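Local atomic coordinates of CELL WALL surface anchor family protein (Streptococcus pneumoniae, PDB entry 3ZGH), a protein that probably mediates adhesion of the pneumococcus to host cells by binding keratin 10 through a basic domain with an MSCRAMM-type fold. Residues Glu28-Gly34 / Tyr47-Asn53; Lys57-Thr63 / Leu155-Val161; Thr93-Leu99 / Ser169-Tyr175. One frame throughout, in Å; residues are numbered along the deposited sequence.

Contacts 1 and 2 belong to one antiparallel sheet: strands 43-53 and 57-65 are neighbours in it, tied where Thr52 O lies 2.8 Å from Thr59 N and Lys50 N 2.8 Å from Thr61 O, and the two contact centres are about 9 Å apart. Contact 3 belongs to a smaller sheet that faces the first, its centre about 12 Å from that of contact 2 and 14 Å from that of contact 1. Between them lies a shared aromatic core, in which Tyr62 CD1 comes within 3.5 Å of Phe172 CZ and Trp159 CH2 within 3.7 Å of Phe172 CE1. The acetate sits at contact 3, beside Thr98 and Ser169.

Contact 1: residues Glu28-Gly34 / Tyr47-Asn53; sequences ETKVYTG and YKLKVTN
This is a beta-hairpin pairing at the margin of the large antiparallel sheet: Glu28-Gly34, on the outermost strand 28-38, runs against Tyr47-Asn53 with axes 4.6 Å apart at the segments. Four hydrogen-bonded pairs, Glu28 with Asn53, Lys30 with Val51, Tyr32 with Leu49 and Gly34 with Tyr47, each exchange two backbone bonds and alternate with non-hydrogen-bonded pairs. On the face of Thr29, Val31, Thr33, Lys48, Lys50 and Thr52, threonine hydroxyls and lysine amines suit a largely exposed surface. Thr29 OG1 and Thr52 OG1 share a 2.7 Å hydrogen bond; both hydroxyls stand anti to their carbonyl carbons (chi1 near -65°), which turns them to one another across a non-hydrogen-bonded pair. The methylene chain of Lys50 crosses the methyl of Thr29, with Lys50 CG 3.6 Å from Thr29 CG2, while Val31 CG1 lies 3.8 Å from Lys48 CG. The lysine stems thus give Val31 aliphatic cover.

On the inward face, Tyr47 has CG between its backbone N and carbonyl carbon (chi1 75°), laying the ring over the opposing strand. Gly34 N sits 3.4 Å above the ring plane, and Tyr47 CE2 is 3.3 Å from Gly34 CA; glycine leaves the ring room to lie so near the backbone. Tyr32 brings CD2 to 3.7 Å from Leu49 O, at the ring edge, and its hydroxyl bonds Glu195, which also forms a salt bridge with Lys30. Leu49 and Val51 fill the interior against Phe172 and Phe170 of strand 170-172, and strand 57-65 flanks strand 43-53 in the sheet.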
loop_
_atom_site.group_PDB
_atom_site.type_symbol
_atom_site.label_atom_id
_atom_site.label_comp_id
_atom_site.label_asym_id
_atom_site.label_seq_id
_atom_site.Cartn_x
_atom_site.Cartn_y
_atom_site.Cartn_z
ATOM N N GLU A 28 -4.582 3.354 -18.510
ATOM C CA GLU A 28 -5.360 2.246 -17.978
ATOM C C GLU A 28 -5.063 2.156 -16.511
ATOM O O GLU A 28 -3.868 2.187 -16.109
ATOM C CB GLU A 28 -4.992 0.908 -18.647
ATOM C CG GLU A 28 -5.771 -0.243 -18.010
ATOM C CD GLU A 28 -5.473 -1.593 -18.644
ATOM O OE1 GLU A 28 -4.778 -1.637 -19.690
ATOM O OE2 GLU A 28 -5.952 -2.610 -18.095
ATOM N N THR A 29 -6.108 1.995 -15.713
ATOM C CA THR A 29 -5.965 1.977 -14.254
ATOM C C THR A 29 -6.684 0.730 -13.719
ATOM O O THR A 29 -7.805 0.419 -14.175
ATOM C CB THR A 29 -6.591 3.253 -13.602
ATOM O OG1 THR A 29 -5.848 4.400 -14.022
ATOM C CG2 THR A 29 -6.556 3.197 -12.045
ATOM N N LYS A 30 -6.045 0.008 -12.814
ATOM C CA LYS A 30 -6.729 -1.067 -12.118
ATOM C C LYS A 30 -6.711 -0.784 -10.637
ATOM O O LYS A 30 -5.702 -0.288 -10.104
ATOM C CB LYS A 30 -6.068 -2.416 -12.410
ATOM C CG LYS A 30 -6.338 -2.926 -13.843
ATOM C CD LYS A 30 -5.568 -4.219 -14.119
ATOM C CE LYS A 30 -6.184 -4.973 -15.279
ATOM N NZ LYS A 30 -5.435 -6.230 -15.601
ATOM N N VAL A 31 -7.813 -1.082 -9.969
ATOM C CA VAL A 31 -7.861 -0.965 -8.514
ATOM C C VAL A 31 -8.055 -2.360 -7.917
ATOM O O VAL A 31 -9.007 -3.095 -8.292
ATOM C CB VAL A 31 -9.018 -0.051 -8.099
ATOM C CG1 VAL A 31 -9.179 0.012 -6.550
ATOM C CG2 VAL A 31 -8.859 1.369 -8.715
ATOM N N TYR A 32 -7.173 -2.726 -6.996
ATOM C CA TYR A 32 -7.227 -4.004 -6.282
ATOM C C TYR A 32 -7.524 -3.685 -4.835
ATOM O O TYR A 32 -7.058 -2.642 -4.336
ATOM C CB TYR A 32 -5.879 -4.694 -6.318
ATOM C CG TYR A 32 -5.379 -5.006 -7.711
ATOM C CD1 TYR A 32 -5.647 -6.235 -8.299
ATOM C CD2 TYR A 32 -4.646 -4.078 -8.431
ATOM C CE1 TYR A 32 -5.206 -6.533 -9.575
ATOM C CE2 TYR A 32 -4.199 -4.372 -9.708
ATOM C CZ TYR A 32 -4.480 -5.593 -10.259
ATOM O OH TYR A 32 -4.049 -5.862 -11.520
ATOM N N THR A 33 -8.273 -4.558 -4.148
ATOM C CA THR A 33 -8.469 -4.389 -2.706
ATOM C C THR A 33 -8.320 -5.769 -2.067
ATOM O O THR A 33 -8.440 -6.811 -2.754
ATOM C CB THR A 33 -9.863 -3.848 -2.331
ATOM O OG1 THR A 33 -10.879 -4.801 -2.701
ATOM C CG2 THR A 33 -10.176 -2.504 -3.020
ATOM N N GLY A 34 -8.052 -5.784 -0.770
ATOM C CA GLY A 34 -7.990 -7.043 -0.062
ATOM C C GLY A 34 -8.161 -6.754 1.420
ATOM O O GLY A 34 -8.365 -5.596 1.856
ATOM N N TYR A 47 -6.754 -3.086 2.439
ATOM C CA TYR A 47 -5.893 -2.264 1.591
ATOM C C TYR A 47 -6.552 -2.015 0.248
ATOM O O TYR A 47 -7.488 -2.737 -0.188
ATOM C CB TYR A 47 -4.506 -2.869 1.371
ATOM C CG TYR A 47 -4.508 -4.033 0.396
ATOM C CD1 TYR A 47 -4.387 -3.813 -0.980
ATOM C CD2 TYR A 47 -4.682 -5.338 0.844
ATOM C CE1 TYR A 47 -4.440 -4.873 -1.873
ATOM C CE2 TYR A 47 -4.704 -6.409 -0.040
ATOM C CZ TYR A 47 -4.589 -6.159 -1.403
ATOM O OH TYR A 47 -4.624 -7.207 -2.290
ATOM N N LYS A 48 -6.070 -0.948 -0.385
ATOM C CA LYS A 48 -6.408 -0.648 -1.753
ATOM C C LYS A 48 -5.077 -0.381 -2.467
ATOM O O LYS A 48 -4.189 0.285 -1.916
ATOM C CB LYS A 48 -7.318 0.562 -1.818
ATOM C CG LYS A 48 -7.641 1.011 -3.253
ATOM C CD LYS A 48 -8.509 2.300 -3.282
ATOM C CE LYS A 48 -9.939 2.020 -2.839
ATOM N NZ LYS A 48 -10.839 3.227 -2.863
ATOM N N LEU A 49 -4.939 -0.917 -3.678
ATOM C CA LEU A 49 -3.788 -0.616 -4.504
ATOM C C LEU A 49 -4.333 -0.174 -5.866
ATOM O O LEU A 49 -5.023 -0.960 -6.568
ATOM C CB LEU A 49 -2.891 -1.842 -4.659
ATOM C CG LEU A 49 -1.652 -1.564 -5.517
ATOM C CD1 LEU A 49 -0.598 -0.782 -4.734
ATOM C CD2 LEU A 49 -1.065 -2.876 -6.055
ATOM N N LYS A 50 -4.068 1.082 -6.216
ATOM C CA LYS A 50 -4.447 1.601 -7.512
ATOM C C LYS A 50 -3.182 1.669 -8.367
ATOM O O LYS A 50 -2.167 2.195 -7.913
ATOM C CB LYS A 50 -5.054 2.988 -7.330
ATOM C CG LYS A 50 -5.447 3.695 -8.653
ATOM C CD LYS A 50 -6.059 5.074 -8.320
ATOM C CE LYS A 50 -6.221 5.941 -9.570
ATOM N NZ LYS A 50 -6.474 7.396 -9.246
ATOM N N VAL A 51 -3.228 1.116 -9.582
ATOM C CA VAL A 51 -2.085 1.141 -10.479
ATOM C C VAL A 51 -2.515 1.685 -11.864
ATOM O O VAL A 51 -3.437 1.143 -12.523
ATOM C CB VAL A 51 -1.519 -0.279 -10.658
ATOM C CG1 VAL A 51 -0.207 -0.248 -11.465
ATOM C CG2 VAL A 51 -1.304 -0.945 -9.258
ATOM N N THR A 52 -1.874 2.781 -12.263
ATOM C CA THR A 52 -2.165 3.449 -13.522
ATOM C C THR A 52 -0.945 3.312 -14.420
ATOM O O THR A 52 0.175 3.566 -14.005
ATOM C CB THR A 52 -2.448 4.938 -13.293
ATOM O OG1 THR A 52 -3.652 5.071 -12.527
ATOM C CG2 THR A 52 -2.671 5.673 -14.619
ATOM N N ASN A 53 -1.188 2.902 -15.652
ATOM C CA ASN A 53 -0.189 2.803 -16.687
ATOM C C ASN A 53 -0.568 3.851 -17.731
ATOM O O ASN A 53 -1.646 3.744 -18.373
ATOM C CB ASN A 53 -0.255 1.401 -17.249
ATOM C CG ASN A 53 0.680 1.181 -18.419
ATOM O OD1 ASN A 53 1.071 2.116 -19.112
ATOM N ND2 ASN A 53 0.989 -0.090 -18.679
#

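Contact 2: residues Lys57-Thr63 / Leu155-Val161; sequences KLTFTYT and LTSSWTV
Two central strands of the large antiparallel sheet pair here, Lys57-Thr63 with Leu155-Val161, far apart in sequence and so not a hairpin. The backbone supplies six hydrogen bonds, two for each of the pairs Leu58 with Val161, Phe60 with Trp159 and Tyr62 with Ser157.

Aromatic contacts dominate the inner face. Trp159 takes chi1 62°, which swings its indole across toward the partner strand, and Phe60 CB lies over it, 3.6 Å from the centroid of the six-membered ring, in a CH-pi contact. The Phe60 ring runs nearly parallel to the five-membered ring, planes 8° apart, but is displaced, so that little of one ring lies over the other. Large flat residues suit this place because they fill the space between the two sheets; Phe60 meets Phe170 edge to face.

Apolar packing continues the row, the methyl Val161 CG2 lying 3.8 Å from Phe60 CE2 and at the indole edge.

Among polar groups, the buried hydroxyls of this face have partners: Ser157 bonds Asn111 and Asn88, and Tyr62 bonds Asn88 O and Tyr175 N. On the other face beta-branched threonines favour extended backbone. There Thr156 OG1, which also bonds Thr114, shares a 2.8 Å hydrogen bond with Thr63 OG1.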
loop_
_atom_site.group_PDB
_atom_site.type_symbol
_atom_site.label_atom_id
_atom_site.label_comp_id
_atom_site.label_asym_id
_atom_site.label_seq_id
_atom_site.Cartn_x
_atom_site.Cartn_y
_atom_site.Cartn_z
ATOM N N LYS A 57 5.004 5.471 -17.464
ATOM C CA LYS A 57 5.288 4.978 -16.138
ATOM C C LYS A 57 4.080 4.287 -15.530
ATOM O O LYS A 57 2.920 4.491 -15.976
ATOM C CB LYS A 57 5.720 6.135 -15.239
ATOM C CG LYS A 57 4.650 7.225 -15.099
ATOM C CD LYS A 57 5.186 8.428 -14.347
ATOM C CE LYS A 57 4.102 9.477 -14.087
ATOM N NZ LYS A 57 3.592 10.031 -15.377
ATOM N N LEU A 58 4.340 3.459 -14.531
ATOM C CA LEU A 58 3.280 2.983 -13.672
ATOM C C LEU A 58 3.251 3.889 -12.450
ATOM O O LEU A 58 4.324 4.209 -11.901
ATOM C CB LEU A 58 3.553 1.565 -13.192
ATOM C CG LEU A 58 3.555 0.417 -14.203
ATOM C CD1 LEU A 58 3.838 -0.939 -13.502
ATOM C CD2 LEU A 58 2.215 0.379 -14.983
ATOM N N THR A 59 2.054 4.310 -12.048
ATOM C CA THR A 59 1.862 5.024 -10.781
ATOM C C THR A 59 1.096 4.111 -9.836
ATOM O O THR A 59 0.010 3.608 -10.174
ATOM C CB THR A 59 1.073 6.308 -10.998
ATOM O OG1 THR A 59 1.790 7.123 -11.938
ATOM C CG2 THR A 59 0.856 7.105 -9.667
ATOM N N PHE A 60 1.677 3.893 -8.665
ATOM C CA PHE A 60 1.097 3.045 -7.632
ATOM C C PHE A 60 0.599 3.925 -6.481
ATOM O O PHE A 60 1.336 4.828 -6.023
ATOM C CB PHE A 60 2.179 2.105 -7.074
ATOM C CG PHE A 60 2.604 0.999 -7.999
ATOM C CD1 PHE A 60 2.089 -0.275 -7.851
ATOM C CD2 PHE A 60 3.557 1.217 -8.993
ATOM C CE1 PHE A 60 2.496 -1.325 -8.708
ATOM C CE2 PHE A 60 4.002 0.179 -9.799
ATOM C CZ PHE A 60 3.448 -1.087 -9.675
ATOM N N THR A 61 -0.612 3.654 -5.984
ATOM C CA THR A 61 -1.140 4.325 -4.790
ATOM C C THR A 61 -1.703 3.227 -3.876
ATOM O O THR A 61 -2.660 2.522 -4.233
ATOM C CB THR A 61 -2.246 5.356 -5.120
ATOM O OG1 THR A 61 -1.763 6.295 -6.084
ATOM C CG2 THR A 61 -2.674 6.153 -3.850
ATOM N N TYR A 62 -1.084 3.091 -2.711
ATOM C CA TYR A 62 -1.337 2.009 -1.783
ATOM C C TYR A 62 -1.835 2.546 -0.453
ATOM O O TYR A 62 -1.133 3.322 0.184
ATOM C CB TYR A 62 -0.003 1.288 -1.584
ATOM C CG TYR A 62 0.084 0.345 -0.408
ATOM C CD1 TYR A 62 -0.835 -0.671 -0.228
ATOM C CD2 TYR A 62 1.148 0.440 0.496
ATOM C CE1 TYR A 62 -0.721 -1.553 0.849
ATOM C CE2 TYR A 62 1.266 -0.414 1.543
ATOM C CZ TYR A 62 0.339 -1.402 1.720
ATOM O OH TYR A 62 0.517 -2.241 2.781
ATOM N N THR A 63 -3.012 2.118 -0.022
ATOM C CA THR A 63 -3.653 2.651 1.177
ATOM C C THR A 63 -4.012 1.499 2.100
ATOM O O THR A 63 -4.573 0.506 1.643
ATOM C CB THR A 63 -4.951 3.418 0.846
ATOM O OG1 THR A 63 -4.650 4.531 0.023
ATOM C CG2 THR A 63 -5.656 3.942 2.121
ATOM N N LEU A 155 -3.568 5.195 5.735
ATOM C CA LEU A 155 -2.144 5.435 5.609
ATOM C C LEU A 155 -1.773 5.057 4.177
ATOM O O LEU A 155 -1.918 3.878 3.770
ATOM C CB LEU A 155 -1.399 4.556 6.607
ATOM C CG LEU A 155 0.125 4.657 6.609
ATOM C CD1 LEU A 155 0.580 6.080 6.832
ATOM C CD2 LEU A 155 0.686 3.738 7.688
ATOM N N THR A 156 -1.300 6.051 3.420
ATOM C CA THR A 156 -1.180 5.935 1.965
ATOM C C THR A 156 0.258 6.202 1.535
ATOM O O THR A 156 0.928 7.123 2.069
ATOM C CB THR A 156 -2.144 6.923 1.266
ATOM O OG1 THR A 156 -3.516 6.601 1.600
ATOM C CG2 THR A 156 -1.972 6.909 -0.270
ATOM N N SER A 157 0.755 5.370 0.609
ATOM C CA SER A 157 2.080 5.512 0.050
ATOM C C SER A 157 1.918 5.502 -1.468
ATOM O O SER A 157 1.043 4.765 -2.001
ATOM C CB SER A 157 2.960 4.340 0.491
ATOM O OG SER A 157 3.208 4.330 1.913
ATOM N N SER A 158 2.705 6.312 -2.186
ATOM C CA SER A 158 2.610 6.285 -3.652
ATOM C C SER A 158 3.989 6.441 -4.245
ATOM O O SER A 158 4.880 7.064 -3.632
ATOM C CB SER A 158 1.698 7.391 -4.199
ATOM O OG SER A 158 2.230 8.662 -3.824
ATOM N N TRP A 159 4.171 5.869 -5.442
ATOM C CA TRP A 159 5.468 5.921 -6.137
ATOM C C TRP A 159 5.194 5.671 -7.619
ATOM O O TRP A 159 4.093 5.203 -7.982
ATOM C CB TRP A 159 6.449 4.888 -5.577
ATOM C CG TRP A 159 6.024 3.449 -5.721
ATOM C CD1 TRP A 159 6.393 2.555 -6.725
ATOM C CD2 TRP A 159 5.160 2.724 -4.852
ATOM N NE1 TRP A 159 5.770 1.339 -6.534
ATOM C CE2 TRP A 159 5.012 1.414 -5.390
ATOM C CE3 TRP A 159 4.459 3.062 -3.686
ATOM C CZ2 TRP A 159 4.222 0.446 -4.789
ATOM C CZ3 TRP A 159 3.664 2.084 -3.085
ATOM C CH2 TRP A 159 3.559 0.791 -3.641
ATOM N N THR A 160 6.172 5.992 -8.454
ATOM C CA THR A 160 6.084 5.697 -9.862
ATOM C C THR A 160 7.215 4.760 -10.256
ATOM O O THR A 160 8.247 4.655 -9.558
ATOM C CB THR A 160 6.181 6.981 -10.697
ATOM O OG1 THR A 160 7.412 7.623 -10.394
ATOM C CG2 THR A 160 5.006 7.941 -10.379
ATOM N N VAL A 161 7.048 4.095 -11.396
ATOM C CA VAL A 161 8.086 3.193 -11.927
ATOM C C VAL A 161 8.113 3.403 -13.433
ATOM O O VAL A 161 7.075 3.245 -14.089
ATOM C CB VAL A 161 7.769 1.703 -11.634
ATOM C CG1 VAL A 161 8.897 0.818 -12.120
ATOM C CG2 VAL A 161 7.527 1.450 -10.112
#

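Contact 3: residues Thr93-Leu99 / Ser169-Tyr175. With ACT (acetate ion), chain D.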
loop_
_atom_site.group_PDB
_atom_site.type_symbol
_atom_site.label_atom_id
_atom_site.label_comp_id
_atom_site.label_asym_id
_atom_site.label_seq_id
_atom_site.Cartn_x
_atom_site.Cartn_y
_atom_site.Cartn_z
ATOM N N THR A 93 11.667 -7.474 6.537
ATOM C CA THR A 93 10.709 -8.484 6.978
ATOM C C THR A 93 9.968 -9.123 5.800
ATOM O O THR A 93 9.512 -10.272 5.882
ATOM C CB THR A 93 9.647 -7.837 7.894
ATOM O OG1 THR A 93 9.993 -8.074 9.271
ATOM C CG2 THR A 93 8.240 -8.379 7.600
ATOM N N GLN A 94 9.818 -8.371 4.713
ATOM C CA GLN A 94 9.302 -8.964 3.491
ATOM C C GLN A 94 9.440 -8.028 2.303
ATOM O O GLN A 94 9.210 -6.821 2.406
ATOM C CB GLN A 94 7.820 -9.366 3.639
ATOM C CG GLN A 94 6.848 -8.203 3.556
ATOM C CD GLN A 94 5.393 -8.649 3.451
ATOM O OE1 GLN A 94 4.999 -9.690 3.999
ATOM N NE2 GLN A 94 4.582 -7.855 2.732
ATOM N N THR A 95 9.800 -8.606 1.173
ATOM C CA THR A 95 9.704 -7.901 -0.095
ATOM C C THR A 95 8.284 -7.403 -0.296
ATOM O O THR A 95 7.345 -8.160 -0.117
ATOM C CB THR A 95 10.083 -8.829 -1.232
ATOM O OG1 THR A 95 11.419 -9.285 -1.015
ATOM C CG2 THR A 95 9.991 -8.090 -2.582
ATOM N N MET A 96 8.114 -6.132 -0.656
ATOM C CA MET A 96 6.789 -5.592 -0.945
ATOM C C MET A 96 6.455 -5.638 -2.439
ATOM O O MET A 96 5.289 -5.669 -2.805
ATOM C CB MET A 96 6.690 -4.114 -0.543
ATOM C CG MET A 96 7.040 -3.797 0.888
ATOM S SD MET A 96 5.707 -4.022 2.068
ATOM C CE MET A 96 4.325 -3.070 1.373
ATOM N N LEU A 97 7.472 -5.546 -3.286
ATOM C CA LEU A 97 7.246 -5.267 -4.708
ATOM C C LEU A 97 8.306 -5.972 -5.554
ATOM O O LEU A 97 9.493 -5.870 -5.283
ATOM C CB LEU A 97 7.280 -3.762 -4.942
ATOM C CG LEU A 97 7.084 -3.298 -6.397
ATOM C CD1 LEU A 97 5.636 -3.444 -6.818
ATOM C CD2 LEU A 97 7.540 -1.864 -6.506
ATOM N N THR A 98 7.875 -6.723 -6.555
ATOM C CA THR A 98 8.829 -7.274 -7.522
ATOM C C THR A 98 8.394 -6.706 -8.864
ATOM O O THR A 98 7.200 -6.421 -9.067
ATOM C CB THR A 98 8.821 -8.805 -7.567
ATOM O OG1 THR A 98 7.520 -9.252 -7.963
ATOM C CG2 THR A 98 9.162 -9.391 -6.207
ATOM N N LEU A 99 9.358 -6.486 -9.756
ATOM C CA LEU A 99 9.099 -5.739 -10.989
ATOM C C LEU A 99 9.591 -6.521 -12.195
ATOM O O LEU A 99 10.657 -7.146 -12.146
ATOM C CB LEU A 99 9.820 -4.395 -10.938
ATOM C CG LEU A 99 9.326 -3.421 -9.865
ATOM C CD1 LEU A 99 10.137 -2.144 -9.943
ATOM C CD2 LEU A 99 7.829 -3.121 -10.038
ATOM N N SER A 169 5.090 -6.516 -16.011
ATOM C CA SER A 169 4.531 -7.316 -14.926
ATOM C C SER A 169 5.058 -6.848 -13.554
ATOM O O SER A 169 6.103 -6.192 -13.463
ATOM C CB SER A 169 4.826 -8.800 -15.150
ATOM O OG SER A 169 6.217 -9.087 -15.110
ATOM N N PHE A 170 4.331 -7.174 -12.486
ATOM C CA PHE A 170 4.807 -6.876 -11.146
ATOM C C PHE A 170 4.030 -7.768 -10.180
ATOM O O PHE A 170 2.988 -8.345 -10.544
ATOM C CB PHE A 170 4.605 -5.377 -10.810
ATOM C CG PHE A 170 3.163 -4.971 -10.700
ATOM C CD1 PHE A 170 2.466 -5.129 -9.499
ATOM C CD2 PHE A 170 2.492 -4.440 -11.798
ATOM C CE1 PHE A 170 1.118 -4.782 -9.422
ATOM C CE2 PHE A 170 1.145 -4.096 -11.727
ATOM C CZ PHE A 170 0.460 -4.266 -10.547
ATOM N N THR A 171 4.533 -7.906 -8.966
ATOM C CA THR A 171 3.703 -8.436 -7.897
ATOM C C THR A 171 3.850 -7.491 -6.708
ATOM O O THR A 171 4.929 -6.960 -6.468
ATOM C CB THR A 171 4.104 -9.857 -7.449
ATOM O OG1 THR A 171 5.276 -9.772 -6.656
ATOM C CG2 THR A 171 4.336 -10.788 -8.632
ATOM N N PHE A 172 2.765 -7.281 -5.973
ATOM C CA PHE A 172 2.793 -6.437 -4.794
ATOM C C PHE A 172 2.202 -7.229 -3.615
ATOM O O PHE A 172 1.149 -7.865 -3.755
ATOM C CB PHE A 172 2.004 -5.148 -5.043
ATOM C CG PHE A 172 1.889 -4.276 -3.829
ATOM C CD1 PHE A 172 2.926 -3.420 -3.480
ATOM C CD2 PHE A 172 0.766 -4.346 -3.012
ATOM C CE1 PHE A 172 2.851 -2.646 -2.360
ATOM C CE2 PHE A 172 0.684 -3.551 -1.885
ATOM C CZ PHE A 172 1.732 -2.705 -1.553
ATOM N N THR A 173 2.889 -7.183 -2.471
ATOM C CA THR A 173 2.459 -7.886 -1.268
ATOM C C THR A 173 2.119 -6.869 -0.172
ATOM O O THR A 173 2.992 -6.152 0.334
ATOM C CB THR A 173 3.557 -8.839 -0.759
ATOM O OG1 THR A 173 3.919 -9.743 -1.808
ATOM C CG2 THR A 173 3.068 -9.646 0.464
ATOM N N PRO A 174 0.840 -6.770 0.182
ATOM C CA PRO A 174 0.448 -5.797 1.212
ATOM C C PRO A 174 0.949 -6.182 2.587
ATOM O O PRO A 174 1.214 -7.350 2.856
ATOM C CB PRO A 174 -1.086 -5.831 1.166
ATOM C CG PRO A 174 -1.401 -7.195 0.667
ATOM C CD PRO A 174 -0.314 -7.515 -0.349
ATOM N N TYR A 175 1.050 -5.191 3.456
ATOM C CA TYR A 175 1.589 -5.392 4.774
ATOM C C TYR A 175 0.952 -4.379 5.721
ATOM O O TYR A 175 0.782 -3.216 5.381
ATOM C CB TYR A 175 3.104 -5.209 4.742
ATOM C CG TYR A 175 3.769 -5.357 6.104
ATOM C CD1 TYR A 175 4.298 -6.567 6.526
ATOM C CD2 TYR A 175 3.851 -4.278 6.963
ATOM C CE1 TYR A 175 4.910 -6.683 7.806
ATOM C CE2 TYR A 175 4.446 -4.379 8.212
ATOM C CZ TYR A 175 4.971 -5.574 8.632
ATOM O OH TYR A 175 5.563 -5.617 9.890
HETATM C C ACT D . 6.893 -10.265 -11.912
HETATM O O ACT D . 7.607 -10.565 -12.901
HETATM O OXT ACT D . 7.449 -9.566 -11.029
HETATM C CH3 ACT D . 5.458 -10.725 -11.802
#
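A short antiparallel pairing of the smaller sheet joins Leu97-Leu99 to Phe170-Phe172, and Met96 with Leu97 opposite Tyr136 forms a classic beta bulge. Gln94, in the loop before it, reaches over to Thr173-Tyr175. Its CB starts a side chain whose CG sits between backbone N and carbonyl carbon (chi1 77°), and which then runs out extended. CD lies 3.9 Å from Tyr175 CD1, with amide and ring planes 67° apart. OE1 accepts a weak hydrogen bond from Asn185 ND2, while NE2 packs 3.3 Å from Thr173 CG2 and gives a weak hydrogen bond to Pro174 O at 3.4 Å. A long amide suits this place: it can cross to that loop carbonyl, which Asn185 also holds.

Met96, bent at chi2 and chi3, folds back so that its methyl CE meets the Phe172 ring, 3.9 Å from CZ, while SD lies as far from the Tyr175 methylene CB. Leu99 CD2 likewise packs on Phe170 CB. On the opposite face from Leu97 and Leu99, an acetate, probably from the crystallisation liquor, lies beside Thr98 and Ser169, whose OG bonds Asp167. There Thr98 OG1 and Thr171 OG1 share a 2.6 Å hydrogen bond.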